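Local coordinates for protein (superoxide dismutase) (Sulfolobus acidocaldarius, PDB 1B06) that destroys superoxide radicals as an iron-dependent enzyme, converting them to hydrogen peroxide and dioxygen, at residues H84-N89 and L163-I168; T136-D141 and L147-V152; G103-L108 and V195-A200. All blocks are in the same frame, centred on the assembly; numbering follows the deposited sequence.

Contact 1. Residues H84-N89 and L163-I168; sequences HAIYWN and LPVILI. With FE (Fe (III) ion), chain G.
His84 NE2 binds the iron(III) ion at 2.2 Å, and the iron also holds a water, whose O atom is 2.1 Å from FE. The ring meets the metal almost symmetrically: its two flanking carbons, CE1 and CD2, lie at nearly equal distances from FE, so NE2 points close to straight at the ion. The other ring nitrogen, ND1, hydrogen-bonds to Gly80 O one turn earlier in the helix, which fixes the rotation of the imidazole. Trp88, whose ring has His84 O above one face, offset toward the rim, hydrogen-bonds through NE1 to His38 and meets the iron ligand His33 edge-to-face.

Away from the metal, helix 84-89 packs on residues 163-168 by aliphatic contacts. Ile86 straddles them with two branches. Its CG2, anti to the backbone N, meets CG2 of Ile168 at 3.9 Å, the two side chains crossing at about a right angle, while the tip of the longer branch, CD1, lies 4.1 Å from Val165 CB. Ile168 CG2 occupies the position between its own N and carbonyl carbon, and from there it also touches Tyr87 CA at 4.0 Å. The Tyr87 ring presents an edge to the backbone: CD1 is 3.9 Å from Ile168 O, which lies near the ring plane. Its hydroxyl pairs with Tyr187 OH, and the side chain comes about 4 Å from those of His33 and Asp170, at nearest atoms. Ile166 and Leu167 form a classic beta bulge opposite Leu138. Glu162 of the second subunit packs on Ile86 and accepts a hydrogen bond from Val165 N. This is the interdomain iron site of the iron/manganese superoxide dismutase fold, where His33 and His84 of the alpha-hairpin domain meet Asp170 and His174 of the C-terminal domain.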
ATOM      1  N   HIS A  84       3.734 -16.655  10.081  1.00 12.45           N
ATOM      2  CA  HIS A  84       4.935 -17.357  10.511  1.00 15.28           C
ATOM      3  C   HIS A  84       4.551 -18.712  11.096  1.00 18.42           C
ATOM      4  O   HIS A  84       5.273 -19.694  10.938  1.00 21.21           O
ATOM      5  CB  HIS A  84       5.696 -16.529  11.547  1.00 15.65           C
ATOM      6  CG  HIS A  84       6.620 -15.527  10.937  1.00 10.44           C
ATOM      7  ND1 HIS A  84       6.213 -14.257  10.595  1.00 15.93           N
ATOM      8  CD2 HIS A  84       7.908 -15.631  10.538  1.00 13.96           C
ATOM      9  CE1 HIS A  84       7.211 -13.622  10.007  1.00 16.77           C
ATOM     10  NE2 HIS A  84       8.251 -14.435   9.959  1.00 15.00           N
ATOM     11  N   ALA A  85       3.399 -18.759  11.757  1.00 17.75           N
ATOM     12  CA  ALA A  85       2.911 -19.991  12.353  1.00 15.26           C
ATOM     13  C   ALA A  85       2.660 -21.035  11.269  1.00 15.39           C
ATOM     14  O   ALA A  85       2.925 -22.220  11.463  1.00 18.92           O
ATOM     15  CB  ALA A  85       1.636 -19.721  13.128  1.00 13.09           C
ATOM     16  N   ILE A  86       2.142 -20.603  10.126  1.00 17.01           N
ATOM     17  CA  ILE A  86       1.892 -21.531   9.028  1.00 15.82           C
ATOM     18  C   ILE A  86       3.228 -21.947   8.404  1.00 17.44           C
ATOM     19  O   ILE A  86       3.454 -23.121   8.108  1.00 20.13           O
ATOM     20  CB  ILE A  86       1.026 -20.879   7.932  1.00 14.54           C
ATOM     21  CG1 ILE A  86      -0.365 -20.568   8.484  1.00 14.52           C
ATOM     22  CG2 ILE A  86       0.913 -21.809   6.735  1.00 10.62           C
ATOM     23  CD1 ILE A  86      -1.133 -19.546   7.664  1.00 11.12           C
ATOM     24  N   TYR A  87       4.101 -20.963   8.217  1.00 16.49           N
ATOM     25  CA  TYR A  87       5.421 -21.152   7.624  1.00 13.43           C
ATOM     26  C   TYR A  87       6.230 -22.270   8.291  1.00 18.04           C
ATOM     27  O   TYR A  87       6.762 -23.147   7.605  1.00 14.31           O
ATOM     28  CB  TYR A  87       6.179 -19.825   7.694  1.00 15.90           C
ATOM     29  CG  TYR A  87       7.573 -19.813   7.105  1.00 12.24           C
ATOM     30  CD1 TYR A  87       7.810 -20.216   5.791  1.00 15.99           C
ATOM     31  CD2 TYR A  87       8.650 -19.339   7.851  1.00 15.51           C
ATOM     32  CE1 TYR A  87       9.100 -20.142   5.231  1.00 16.63           C
ATOM     33  CE2 TYR A  87       9.934 -19.259   7.308  1.00 16.25           C
ATOM     34  CZ  TYR A  87      10.154 -19.658   6.001  1.00 16.75           C
ATOM     35  OH  TYR A  87      11.424 -19.566   5.475  1.00 16.29           O
ATOM     36  N   TRP A  88       6.316 -22.247   9.621  1.00 17.04           N
ATOM     37  CA  TRP A  88       7.069 -23.267  10.350  1.00 16.81           C
ATOM     38  C   TRP A  88       6.510 -24.662  10.096  1.00 16.12           C
ATOM     39  O   TRP A  88       7.262 -25.612   9.906  1.00 20.29           O
ATOM     40  CB  TRP A  88       7.050 -23.005  11.859  1.00 13.00           C
ATOM     41  CG  TRP A  88       7.510 -21.636  12.281  1.00 15.28           C
ATOM     42  CD1 TRP A  88       6.902 -20.821  13.188  1.00 14.90           C
ATOM     43  CD2 TRP A  88       8.676 -20.932  11.827  1.00 16.45           C
ATOM     44  NE1 TRP A  88       7.611 -19.653  13.331  1.00 19.59           N
ATOM     45  CE2 TRP A  88       8.704 -19.693  12.509  1.00 18.33           C
ATOM     46  CE3 TRP A  88       9.698 -21.225  10.915  1.00 19.62           C
ATOM     47  CZ2 TRP A  88       9.717 -18.744  12.305  1.00 13.10           C
ATOM     48  CZ3 TRP A  88      10.708 -20.279  10.713  1.00 18.01           C
ATOM     49  CH2 TRP A  88      10.706 -19.054  11.408  1.00 19.06           C
ATOM     50  N   ASN A  89       5.188 -24.779  10.095  1.00 14.76           N
ATOM     51  CA  ASN A  89       4.532 -26.062   9.880  1.00 13.84           C
ATOM     52  C   ASN A  89       4.526 -26.486   8.418  1.00 15.98           C
ATOM     53  O   ASN A  89       4.360 -27.669   8.107  1.00 16.74           O
ATOM     54  CB  ASN A  89       3.095 -26.004  10.390  1.00 17.76           C
ATOM     55  CG  ASN A  89       3.020 -26.036  11.897  1.00 21.91           C
ATOM     56  OD1 ASN A  89       3.531 -26.951  12.531  1.00 28.58           O
ATOM     57  ND2 ASN A  89       2.381 -25.033  12.481  1.00 30.45           N
ATOM     58  N   LEU A 163      -9.660 -16.763   2.053  1.00 15.33           N
ATOM     59  CA  LEU A 163      -9.070 -17.967   1.482  1.00 15.39           C
ATOM     60  C   LEU A 163      -7.952 -18.561   2.339  1.00 15.27           C
ATOM     61  O   LEU A 163      -7.110 -17.837   2.871  1.00 16.41           O
ATOM     62  CB  LEU A 163      -8.543 -17.673   0.073  1.00 10.64           C
ATOM     63  CG  LEU A 163      -9.545 -17.145  -0.958  1.00 13.05           C
ATOM     64  CD1 LEU A 163      -8.961 -17.311  -2.354  1.00 11.78           C
ATOM     65  CD2 LEU A 163     -10.864 -17.891  -0.844  1.00 12.09           C
ATOM     66  N   PRO A 164      -7.953 -19.894   2.508  1.00 16.09           N
ATOM     67  CA  PRO A 164      -6.934 -20.595   3.299  1.00 16.47           C
ATOM     68  C   PRO A 164      -5.604 -20.715   2.564  1.00 16.05           C
ATOM     69  O   PRO A 164      -5.559 -20.837   1.337  1.00 15.99           O
ATOM     70  CB  PRO A 164      -7.556 -21.965   3.553  1.00 12.80           C
ATOM     71  CG  PRO A 164      -8.433 -22.183   2.369  1.00 13.03           C
ATOM     72  CD  PRO A 164      -8.974 -20.824   1.989  1.00 16.37           C
ATOM     73  N   VAL A 165      -4.523 -20.681   3.331  1.00 15.71           N
ATOM     74  CA  VAL A 165      -3.181 -20.787   2.785  1.00 16.37           C
ATOM     75  C   VAL A 165      -2.807 -22.264   2.701  1.00 16.34           C
ATOM     76  O   VAL A 165      -2.942 -22.993   3.677  1.00 18.94           O
ATOM     77  CB  VAL A 165      -2.179 -20.056   3.694  1.00 16.06           C
ATOM     78  CG1 VAL A 165      -0.767 -20.248   3.176  1.00 17.95           C
ATOM     79  CG2 VAL A 165      -2.533 -18.577   3.763  1.00 14.50           C
ATOM     80  N   ILE A 166      -2.345 -22.702   1.533  1.00 20.38           N
ATOM     81  CA  ILE A 166      -1.953 -24.099   1.333  1.00 14.29           C
ATOM     82  C   ILE A 166      -0.427 -24.249   1.329  1.00 19.15           C
ATOM     83  O   ILE A 166       0.116 -25.203   1.892  1.00 16.62           O
ATOM     84  CB  ILE A 166      -2.498 -24.651  -0.009  1.00 16.40           C
ATOM     85  CG1 ILE A 166      -4.026 -24.599  -0.025  1.00 13.43           C
ATOM     86  CG2 ILE A 166      -2.024 -26.083  -0.219  1.00 11.60           C
ATOM     87  CD1 ILE A 166      -4.679 -25.374   1.109  1.00 16.05           C
ATOM     88  N   LEU A 167       0.248 -23.297   0.686  1.00 16.92           N
ATOM     89  CA  LEU A 167       1.706 -23.285   0.573  1.00 15.47           C
ATOM     90  C   LEU A 167       2.192 -21.852   0.776  1.00 15.66           C
ATOM     91  O   LEU A 167       1.538 -20.907   0.343  1.00 16.98           O
ATOM     92  CB  LEU A 167       2.123 -23.791  -0.815  1.00 15.12           C
ATOM     93  CG  LEU A 167       3.618 -24.007  -1.088  1.00 17.63           C
ATOM     94  CD1 LEU A 167       4.140 -25.154  -0.245  1.00 17.63           C
ATOM     95  CD2 LEU A 167       3.827 -24.302  -2.570  1.00 16.29           C
ATOM     96  N   ILE A 168       3.339 -21.681   1.423  1.00 15.07           N
ATOM     97  CA  ILE A 168       3.837 -20.336   1.673  1.00 12.89           C
ATOM     98  C   ILE A 168       5.348 -20.225   1.852  1.00 13.00           C
ATOM     99  O   ILE A 168       5.982 -21.100   2.439  1.00 15.81           O
ATOM    100  CB  ILE A 168       3.161 -19.750   2.929  1.00 16.13           C
ATOM    101  CG1 ILE A 168       3.581 -18.293   3.129  1.00 20.55           C
ATOM    102  CG2 ILE A 168       3.525 -20.590   4.143  1.00 14.04           C
ATOM    103  CD1 ILE A 168       2.628 -17.507   4.001  1.00 23.39           C
TER
HETATM  104 FE    FE G 322       9.807 -13.879   8.516  1.00 18.06          FE
HETATM  105  O   HOH W   1       8.526 -12.479   7.670  1.00 15.16           O

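Contact 2. Residues T136-D141 and L147-V152; sequences TVLYYD and LQIMTV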
ATOM      1  N   THR A 136       5.042 -15.239  -0.768  1.00  9.05           N
ATOM      2  CA  THR A 136       4.378 -15.731  -1.968  1.00 12.27           C
ATOM      3  C   THR A 136       3.550 -16.870  -1.408  1.00 11.19           C
ATOM      4  O   THR A 136       4.063 -17.750  -0.712  1.00 12.89           O
ATOM      5  CB  THR A 136       5.337 -16.235  -3.050  1.00 12.14           C
ATOM      6  OG1 THR A 136       6.077 -15.126  -3.576  1.00 16.41           O
ATOM      7  CG2 THR A 136       4.543 -16.851  -4.196  1.00 11.94           C
ATOM      8  N   VAL A 137       2.258 -16.830  -1.689  1.00 10.96           N
ATOM      9  CA  VAL A 137       1.333 -17.807  -1.149  1.00 11.91           C
ATOM     10  C   VAL A 137       0.517 -18.524  -2.208  1.00 10.73           C
ATOM     11  O   VAL A 137       0.345 -18.025  -3.318  1.00 15.95           O
ATOM     12  CB  VAL A 137       0.349 -17.095  -0.184  1.00 12.91           C
ATOM     13  CG1 VAL A 137      -0.479 -18.099   0.565  1.00 20.01           C
ATOM     14  CG2 VAL A 137       1.119 -16.216   0.789  1.00 16.09           C
ATOM     15  N   LEU A 138       0.028 -19.706  -1.852  1.00 11.86           N
ATOM     16  CA  LEU A 138      -0.838 -20.477  -2.731  1.00 14.57           C
ATOM     17  C   LEU A 138      -2.125 -20.671  -1.937  1.00 15.12           C
ATOM     18  O   LEU A 138      -2.123 -21.338  -0.897  1.00 13.69           O
ATOM     19  CB  LEU A 138      -0.236 -21.840  -3.072  1.00 10.84           C
ATOM     20  CG  LEU A 138      -1.141 -22.630  -4.025  1.00 13.92           C
ATOM     21  CD1 LEU A 138      -1.116 -21.966  -5.393  1.00 17.01           C
ATOM     22  CD2 LEU A 138      -0.685 -24.072  -4.130  1.00 17.99           C
ATOM     23  N   TYR A 139      -3.208 -20.059  -2.408  1.00 12.07           N
ATOM     24  CA  TYR A 139      -4.500 -20.168  -1.741  1.00 12.82           C
ATOM     25  C   TYR A 139      -5.339 -21.204  -2.456  1.00 15.38           C
ATOM     26  O   TYR A 139      -5.067 -21.561  -3.598  1.00 17.74           O
ATOM     27  CB  TYR A 139      -5.299 -18.856  -1.818  1.00 11.18           C
ATOM     28  CG  TYR A 139      -4.667 -17.628  -1.216  1.00 13.93           C
ATOM     29  CD1 TYR A 139      -4.636 -17.441   0.165  1.00 14.26           C
ATOM     30  CD2 TYR A 139      -4.136 -16.627  -2.031  1.00 12.93           C
ATOM     31  CE1 TYR A 139      -4.091 -16.283   0.725  1.00 14.28           C
ATOM     32  CE2 TYR A 139      -3.590 -15.468  -1.487  1.00 15.56           C
ATOM     33  CZ  TYR A 139      -3.571 -15.301  -0.109  1.00 15.78           C
ATOM     34  OH  TYR A 139      -3.030 -14.160   0.432  1.00 17.80           O
ATOM     35  N   TYR A 140      -6.368 -21.686  -1.778  1.00 13.64           N
ATOM     36  CA  TYR A 140      -7.287 -22.607  -2.408  1.00 17.96           C
ATOM     37  C   TYR A 140      -8.601 -21.844  -2.424  1.00 16.13           C
ATOM     38  O   TYR A 140      -9.110 -21.471  -1.367  1.00 15.14           O
ATOM     39  CB  TYR A 140      -7.467 -23.891  -1.608  1.00 15.02           C
ATOM     40  CG  TYR A 140      -8.620 -24.700  -2.147  1.00 15.53           C
ATOM     41  CD1 TYR A 140      -8.621 -25.137  -3.472  1.00 15.78           C
ATOM     42  CD2 TYR A 140      -9.731 -24.993  -1.354  1.00 17.00           C
ATOM     43  CE1 TYR A 140      -9.697 -25.841  -3.999  1.00 16.64           C
ATOM     44  CE2 TYR A 140     -10.816 -25.700  -1.871  1.00 17.98           C
ATOM     45  CZ  TYR A 140     -10.792 -26.119  -3.196  1.00 21.08           C
ATOM     46  OH  TYR A 140     -11.858 -26.813  -3.724  1.00 25.29           O
ATOM     47  N   ASP A 141      -9.132 -21.586  -3.614  1.00 16.82           N
ATOM     48  CA  ASP A 141     -10.388 -20.863  -3.731  1.00 14.84           C
ATOM     49  C   ASP A 141     -11.544 -21.839  -3.839  1.00 16.93           C
ATOM     50  O   ASP A 141     -11.750 -22.460  -4.877  1.00 15.70           O
ATOM     51  CB  ASP A 141     -10.372 -19.950  -4.955  1.00 17.26           C
ATOM     52  CG  ASP A 141     -11.630 -19.112  -5.065  1.00 19.67           C
ATOM     53  OD1 ASP A 141     -12.334 -18.965  -4.045  1.00 19.15           O
ATOM     54  OD2 ASP A 141     -11.920 -18.604  -6.168  1.00 24.71           O
ATOM     55  N   LEU A 147      -6.375 -23.037  -7.446  1.00 17.99           N
ATOM     56  CA  LEU A 147      -5.276 -22.929  -6.499  1.00 19.57           C
ATOM     57  C   LEU A 147      -4.624 -21.625  -6.970  1.00 22.32           C
ATOM     58  O   LEU A 147      -3.854 -21.610  -7.934  1.00 28.11           O
ATOM     59  CB  LEU A 147      -4.314 -24.111  -6.660  1.00 17.37           C
ATOM     60  CG  LEU A 147      -4.782 -25.450  -6.094  1.00 16.70           C
ATOM     61  CD1 LEU A 147      -3.840 -26.547  -6.543  1.00 20.99           C
ATOM     62  CD2 LEU A 147      -4.822 -25.376  -4.585  1.00 14.83           C
ATOM     63  N   GLN A 148      -4.955 -20.528  -6.299  1.00 19.91           N
ATOM     64  CA  GLN A 148      -4.454 -19.215  -6.689  1.00 14.98           C
ATOM     65  C   GLN A 148      -3.122 -18.779  -6.094  1.00 12.60           C
ATOM     66  O   GLN A 148      -2.957 -18.741  -4.875  1.00 16.22           O
ATOM     67  CB  GLN A 148      -5.524 -18.163  -6.377  1.00 14.47           C
ATOM     68  CG  GLN A 148      -5.170 -16.768  -6.830  1.00 15.40           C
ATOM     69  CD  GLN A 148      -5.184 -16.626  -8.336  1.00 14.52           C
ATOM     70  OE1 GLN A 148      -6.159 -16.981  -8.998  1.00 18.14           O
ATOM     71  NE2 GLN A 148      -4.097 -16.101  -8.888  1.00 15.64           N
ATOM     72  N   ILE A 149      -2.178 -18.440  -6.966  1.00 12.62           N
ATOM     73  CA  ILE A 149      -0.867 -17.963  -6.537  1.00 10.63           C
ATOM     74  C   ILE A 149      -0.971 -16.462  -6.292  1.00 12.07           C
ATOM     75  O   ILE A 149      -1.687 -15.765  -7.008  1.00  9.99           O
ATOM     76  CB  ILE A 149       0.208 -18.166  -7.624  1.00 10.78           C
ATOM     77  CG1 ILE A 149       0.523 -19.649  -7.801  1.00 15.02           C
ATOM     78  CG2 ILE A 149       1.476 -17.411  -7.241  1.00 12.77           C
ATOM     79  CD1 ILE A 149       1.458 -19.922  -8.965  1.00 16.10           C
ATOM     80  N   MET A 150      -0.256 -15.959  -5.292  1.00 12.24           N
ATOM     81  CA  MET A 150      -0.286 -14.530  -5.014  1.00 11.80           C
ATOM     82  C   MET A 150       0.962 -14.056  -4.278  1.00 10.14           C
ATOM     83  O   MET A 150       1.517 -14.771  -3.445  1.00  8.22           O
ATOM     84  CB  MET A 150      -1.537 -14.174  -4.194  1.00 14.25           C
ATOM     85  CG  MET A 150      -1.735 -12.671  -3.946  1.00 12.80           C
ATOM     86  SD  MET A 150      -1.832 -11.653  -5.456  1.00 14.54           S
ATOM     87  CE  MET A 150      -3.159 -12.466  -6.295  1.00 10.58           C
ATOM     88  N   THR A 151       1.415 -12.855  -4.613  1.00  8.16           N
ATOM     89  CA  THR A 151       2.557 -12.273  -3.940  1.00  8.72           C
ATOM     90  C   THR A 151       1.968 -11.283  -2.936  1.00  7.17           C
ATOM     91  O   THR A 151       1.178 -10.411  -3.291  1.00  6.89           O
ATOM     92  CB  THR A 151       3.498 -11.531  -4.918  1.00 10.65           C
ATOM     93  OG1 THR A 151       2.729 -10.699  -5.795  1.00 15.42           O
ATOM     94  CG2 THR A 151       4.300 -12.528  -5.743  1.00 13.70           C
ATOM     95  N   VAL A 152       2.337 -11.442  -1.673  1.00 12.23           N
ATOM     96  CA  VAL A 152       1.838 -10.571  -0.622  1.00  9.31           C
ATOM     97  C   VAL A 152       2.940  -9.599  -0.216  1.00 12.21           C
ATOM     98  O   VAL A 152       4.078 -10.006   0.054  1.00 11.99           O
ATOM     99  CB  VAL A 152       1.374 -11.414   0.595  1.00 11.39           C
ATOM    100  CG1 VAL A 152       1.027 -10.521   1.774  1.00 10.26           C
ATOM    101  CG2 VAL A 152       0.171 -12.256   0.197  1.00  7.78           C
TER
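Val137 and Met150 form a hydrogen-bonded pair of an antiparallel beta hairpin, whose strand segments run at 155° to each other. Val137 N reaches Met150 O at 2.8 Å, nearly along the C=O axis, and Met150 N returns a bond to Val137 O. Tyr139 and Gln148 repeat the pattern; Tyr139 N to Gln148 O is 2.8 Å and nearly straight (172°), whereas the return bond from Gln148 N is weak.

Side-chain contacts follow the two faces. On one, Leu138 CD1 lies 3.7 Å from Ile149 CG1, and Tyr140 CD1 is 4.0 Å from Leu147 CD2. On the other, Tyr139 CG is anti to the carbonyl carbon (chi1 -59°), which swings the ring alongside the partner strand, toward Met150 and Val152: Met150 CB meets its edge, 3.6 Å from CE2, and Val152 CG2 is 3.7 Å from OH, a hydroxyl hydrogen-bonded to His159. With an alanine here, His159 ND1 would probably lose its hydroxyl mate and a gap would open beside Met150 CB.

Among polar side chains, Thr136 OG1 pairs with Glu171, and Gln148 folds back on its own strand, placing NE2 3.1 Å from Ile149 O, in the carbonyl plane and on a lone pair.

Contact 3. Residues G103-L108 and V195-A200; sequences GALADL and VNWDDA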
ATOM      1  N   GLY A 103      -1.674 -36.961  -3.182  1.00 15.84           N
ATOM      2  CA  GLY A 103      -3.075 -36.775  -2.859  1.00 16.17           C
ATOM      3  C   GLY A 103      -3.814 -35.806  -3.757  1.00 13.86           C
ATOM      4  O   GLY A 103      -3.462 -35.624  -4.918  1.00 16.28           O
ATOM      5  N   ALA A 104      -4.851 -35.186  -3.202  1.00 15.65           N
ATOM      6  CA  ALA A 104      -5.683 -34.231  -3.920  1.00 15.78           C
ATOM      7  C   ALA A 104      -4.891 -33.038  -4.429  1.00 16.72           C
ATOM      8  O   ALA A 104      -5.165 -32.516  -5.513  1.00 18.31           O
ATOM      9  CB  ALA A 104      -6.804 -33.753  -3.018  1.00 17.89           C
ATOM     10  N   LEU A 105      -3.909 -32.604  -3.649  1.00 16.73           N
ATOM     11  CA  LEU A 105      -3.090 -31.460  -4.039  1.00 16.70           C
ATOM     12  C   LEU A 105      -2.331 -31.731  -5.331  1.00 17.83           C
ATOM     13  O   LEU A 105      -2.327 -30.903  -6.237  1.00 21.57           O
ATOM     14  CB  LEU A 105      -2.097 -31.097  -2.927  1.00 13.88           C
ATOM     15  CG  LEU A 105      -1.181 -29.901  -3.232  1.00 20.31           C
ATOM     16  CD1 LEU A 105      -2.014 -28.651  -3.471  1.00 15.89           C
ATOM     17  CD2 LEU A 105      -0.227 -29.679  -2.079  1.00 14.42           C
ATOM     18  N   ALA A 106      -1.684 -32.890  -5.416  1.00 17.22           N
ATOM     19  CA  ALA A 106      -0.927 -33.243  -6.612  1.00 18.30           C
ATOM     20  C   ALA A 106      -1.856 -33.340  -7.818  1.00 17.41           C
ATOM     21  O   ALA A 106      -1.470 -33.008  -8.933  1.00 21.99           O
ATOM     22  CB  ALA A 106      -0.193 -34.566  -6.403  1.00 15.71           C
ATOM     23  N   ASP A 107      -3.084 -33.789  -7.585  1.00 16.61           N
ATOM     24  CA  ASP A 107      -4.061 -33.925  -8.657  1.00 21.23           C
ATOM     25  C   ASP A 107      -4.522 -32.565  -9.178  1.00 20.63           C
ATOM     26  O   ASP A 107      -4.649 -32.369 -10.383  1.00 20.61           O
ATOM     27  CB  ASP A 107      -5.266 -34.728  -8.168  1.00 22.45           C
ATOM     28  CG  ASP A 107      -6.377 -34.776  -9.183  1.00 23.75           C
ATOM     29  OD1 ASP A 107      -6.142 -35.308 -10.289  1.00 26.94           O
ATOM     30  OD2 ASP A 107      -7.480 -34.278  -8.875  1.00 31.07           O
ATOM     31  N   LEU A 108      -4.771 -31.630  -8.266  1.00 18.87           N
ATOM     32  CA  LEU A 108      -5.214 -30.294  -8.651  1.00 21.60           C
ATOM     33  C   LEU A 108      -4.103 -29.549  -9.381  1.00 19.83           C
ATOM     34  O   LEU A 108      -4.362 -28.826 -10.339  1.00 22.28           O
ATOM     35  CB  LEU A 108      -5.650 -29.494  -7.416  1.00 21.78           C
ATOM     36  CG  LEU A 108      -7.009 -29.863  -6.806  1.00 25.99           C
ATOM     37  CD1 LEU A 108      -7.439 -28.806  -5.791  1.00 22.20           C
ATOM     38  CD2 LEU A 108      -8.040 -29.991  -7.913  1.00 24.49           C
ATOM     39  N   VAL A 195      10.053 -28.197   1.846  1.00 17.24           N
ATOM     40  CA  VAL A 195       8.610 -27.997   1.838  1.00 17.59           C
ATOM     41  C   VAL A 195       7.912 -29.223   2.412  1.00 18.86           C
ATOM     42  O   VAL A 195       8.218 -30.350   2.037  1.00 22.45           O
ATOM     43  CB  VAL A 195       8.084 -27.740   0.406  1.00 17.84           C
ATOM     44  CG1 VAL A 195       6.576 -27.830   0.384  1.00 11.30           C
ATOM     45  CG2 VAL A 195       8.528 -26.372  -0.071  1.00 16.24           C
ATOM     46  N   ASN A 196       6.970 -29.000   3.320  1.00 18.38           N
ATOM     47  CA  ASN A 196       6.231 -30.094   3.940  1.00 16.84           C
ATOM     48  C   ASN A 196       4.921 -30.323   3.195  1.00 18.23           C
ATOM     49  O   ASN A 196       3.889 -29.736   3.522  1.00 18.87           O
ATOM     50  CB  ASN A 196       5.959 -29.768   5.409  1.00 17.57           C
ATOM     51  CG  ASN A 196       5.320 -30.917   6.153  1.00 13.98           C
ATOM     52  OD1 ASN A 196       4.964 -31.933   5.564  1.00 21.06           O
ATOM     53  ND2 ASN A 196       5.169 -30.760   7.457  1.00 19.46           N
ATOM     54  N   TRP A 197       4.974 -31.190   2.190  1.00 19.41           N
ATOM     55  CA  TRP A 197       3.808 -31.493   1.377  1.00 18.30           C
ATOM     56  C   TRP A 197       2.681 -32.184   2.139  1.00 20.33           C
ATOM     57  O   TRP A 197       1.519 -32.106   1.739  1.00 22.76           O
ATOM     58  CB  TRP A 197       4.236 -32.328   0.171  1.00 19.91           C
ATOM     59  CG  TRP A 197       5.017 -31.519  -0.816  1.00 20.98           C
ATOM     60  CD1 TRP A 197       6.336 -31.669  -1.141  1.00 19.36           C
ATOM     61  CD2 TRP A 197       4.539 -30.399  -1.579  1.00 19.44           C
ATOM     62  NE1 TRP A 197       6.709 -30.711  -2.058  1.00 21.01           N
ATOM     63  CE2 TRP A 197       5.627 -29.920  -2.344  1.00 19.84           C
ATOM     64  CE3 TRP A 197       3.298 -29.755  -1.688  1.00 17.43           C
ATOM     65  CZ2 TRP A 197       5.512 -28.822  -3.210  1.00 20.25           C
ATOM     66  CZ3 TRP A 197       3.184 -28.661  -2.552  1.00 18.76           C
ATOM     67  CH2 TRP A 197       4.287 -28.209  -3.299  1.00 17.70           C
ATOM     68  N   ASP A 198       3.015 -32.857   3.235  1.00 19.92           N
ATOM     69  CA  ASP A 198       1.994 -33.530   4.034  1.00 23.41           C
ATOM     70  C   ASP A 198       1.133 -32.461   4.688  1.00 20.95           C
ATOM     71  O   ASP A 198      -0.092 -32.550   4.696  1.00 22.10           O
ATOM     72  CB  ASP A 198       2.637 -34.406   5.108  1.00 35.26           C
ATOM     73  CG  ASP A 198       3.059 -35.757   4.575  1.00 50.92           C
ATOM     74  OD1 ASP A 198       2.187 -36.643   4.452  1.00 62.48           O
ATOM     75  OD2 ASP A 198       4.260 -35.931   4.273  1.00 61.23           O
ATOM     76  N   ASP A 199       1.792 -31.446   5.235  1.00 17.13           N
ATOM     77  CA  ASP A 199       1.099 -30.338   5.869  1.00 16.68           C
ATOM     78  C   ASP A 199       0.209 -29.646   4.832  1.00 16.61           C
ATOM     79  O   ASP A 199      -0.950 -29.348   5.104  1.00 17.95           O
ATOM     80  CB  ASP A 199       2.113 -29.335   6.431  1.00 19.69           C
ATOM     81  CG  ASP A 199       1.454 -28.071   6.971  1.00 20.78           C
ATOM     82  OD1 ASP A 199       0.864 -28.131   8.069  1.00 19.20           O
ATOM     83  OD2 ASP A 199       1.528 -27.016   6.301  1.00 17.11           O
ATOM     84  N   ALA A 200       0.752 -29.399   3.642  1.00 15.28           N
ATOM     85  CA  ALA A 200      -0.004 -28.737   2.583  1.00 14.79           C
ATOM     86  C   ALA A 200      -1.247 -29.542   2.205  1.00 18.27           C
ATOM     87  O   ALA A 200      -2.334 -28.983   2.070  1.00 18.47           O
ATOM     88  CB  ALA A 200       0.880 -28.524   1.359  1.00 12.99           C
TER
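Leu105 and Trp197 cross at about a right angle, the leucine coming end-on to the rim of the indole. One methyl does the touching: Leu105 CD2 lies near the ring plane, 3.5 Å from Trp197 CE3 and 3.6 Å from CZ3, so it meets the edge of the benzene half and stays off both faces. The same methyl also reaches Ala200 CB at 3.8 Å, so the leucine ends between the indole edge and the next turn of the helix. Its extended shape makes this possible: with CG anti to the backbone N (chi1 -180°), the side chain stretches out from its own helix toward the other, whose nearest CA, that of Ala200, is 7.8 Å from Leu105 CA.

The indole is held in this attitude from other directions. Val195 CG1 sits over the centre of one face, 3.6 Å above the plane, at right angles to the leucine's line of approach, and NE1 makes a weak hydrogen bond to Gly99 O. Trp197 opens the helix 197-205 of the C-terminal domain, and Asn196 just before it is the N-cap. Its OD1 accepts from both Asp198 N and Asp199 N at 3.2 Å, two weak bonds that share one oxygen; the Asp199 bond is much the straighter, at 164° against 127°.

The two helices also meet through a carboxylate further along. Glu201 takes Ala104 N on OE2 and Leu105 N on OE1, so its negative charge lies near the N-terminal end of helix 103-113, where it probably interacts favourably with the helix dipole. It also holds the backbone that carries Leu105. Around the apolar contact, Ile166 touches both Leu105 and Ala200, and Leu204 adds a further side chain against Leu105.

In the fold
The bulged strand 165-170 ties the three contacts together. It neighbours strand 134-140 in the sheet, so contacts 1 and 2, with centres 11 Å apart, join through probable hydrogen bonds such as Ile166 N to Leu138 O (2.8 Å). Contact 3 lies 13 Å from contact 1, centre to centre; Ile166 O packs on Ala200 CB at 3.4 Å. The centre of contact 3 is 14 Å from that of contact 2, the two meeting where Leu147 CD1 lies 3.6 Å from Leu108 CB. Contact 1 holds the iron ligand His84; in contact 2 the side chain of Val152 is about 12 Å from the metal, and contact 3 lies away from the site.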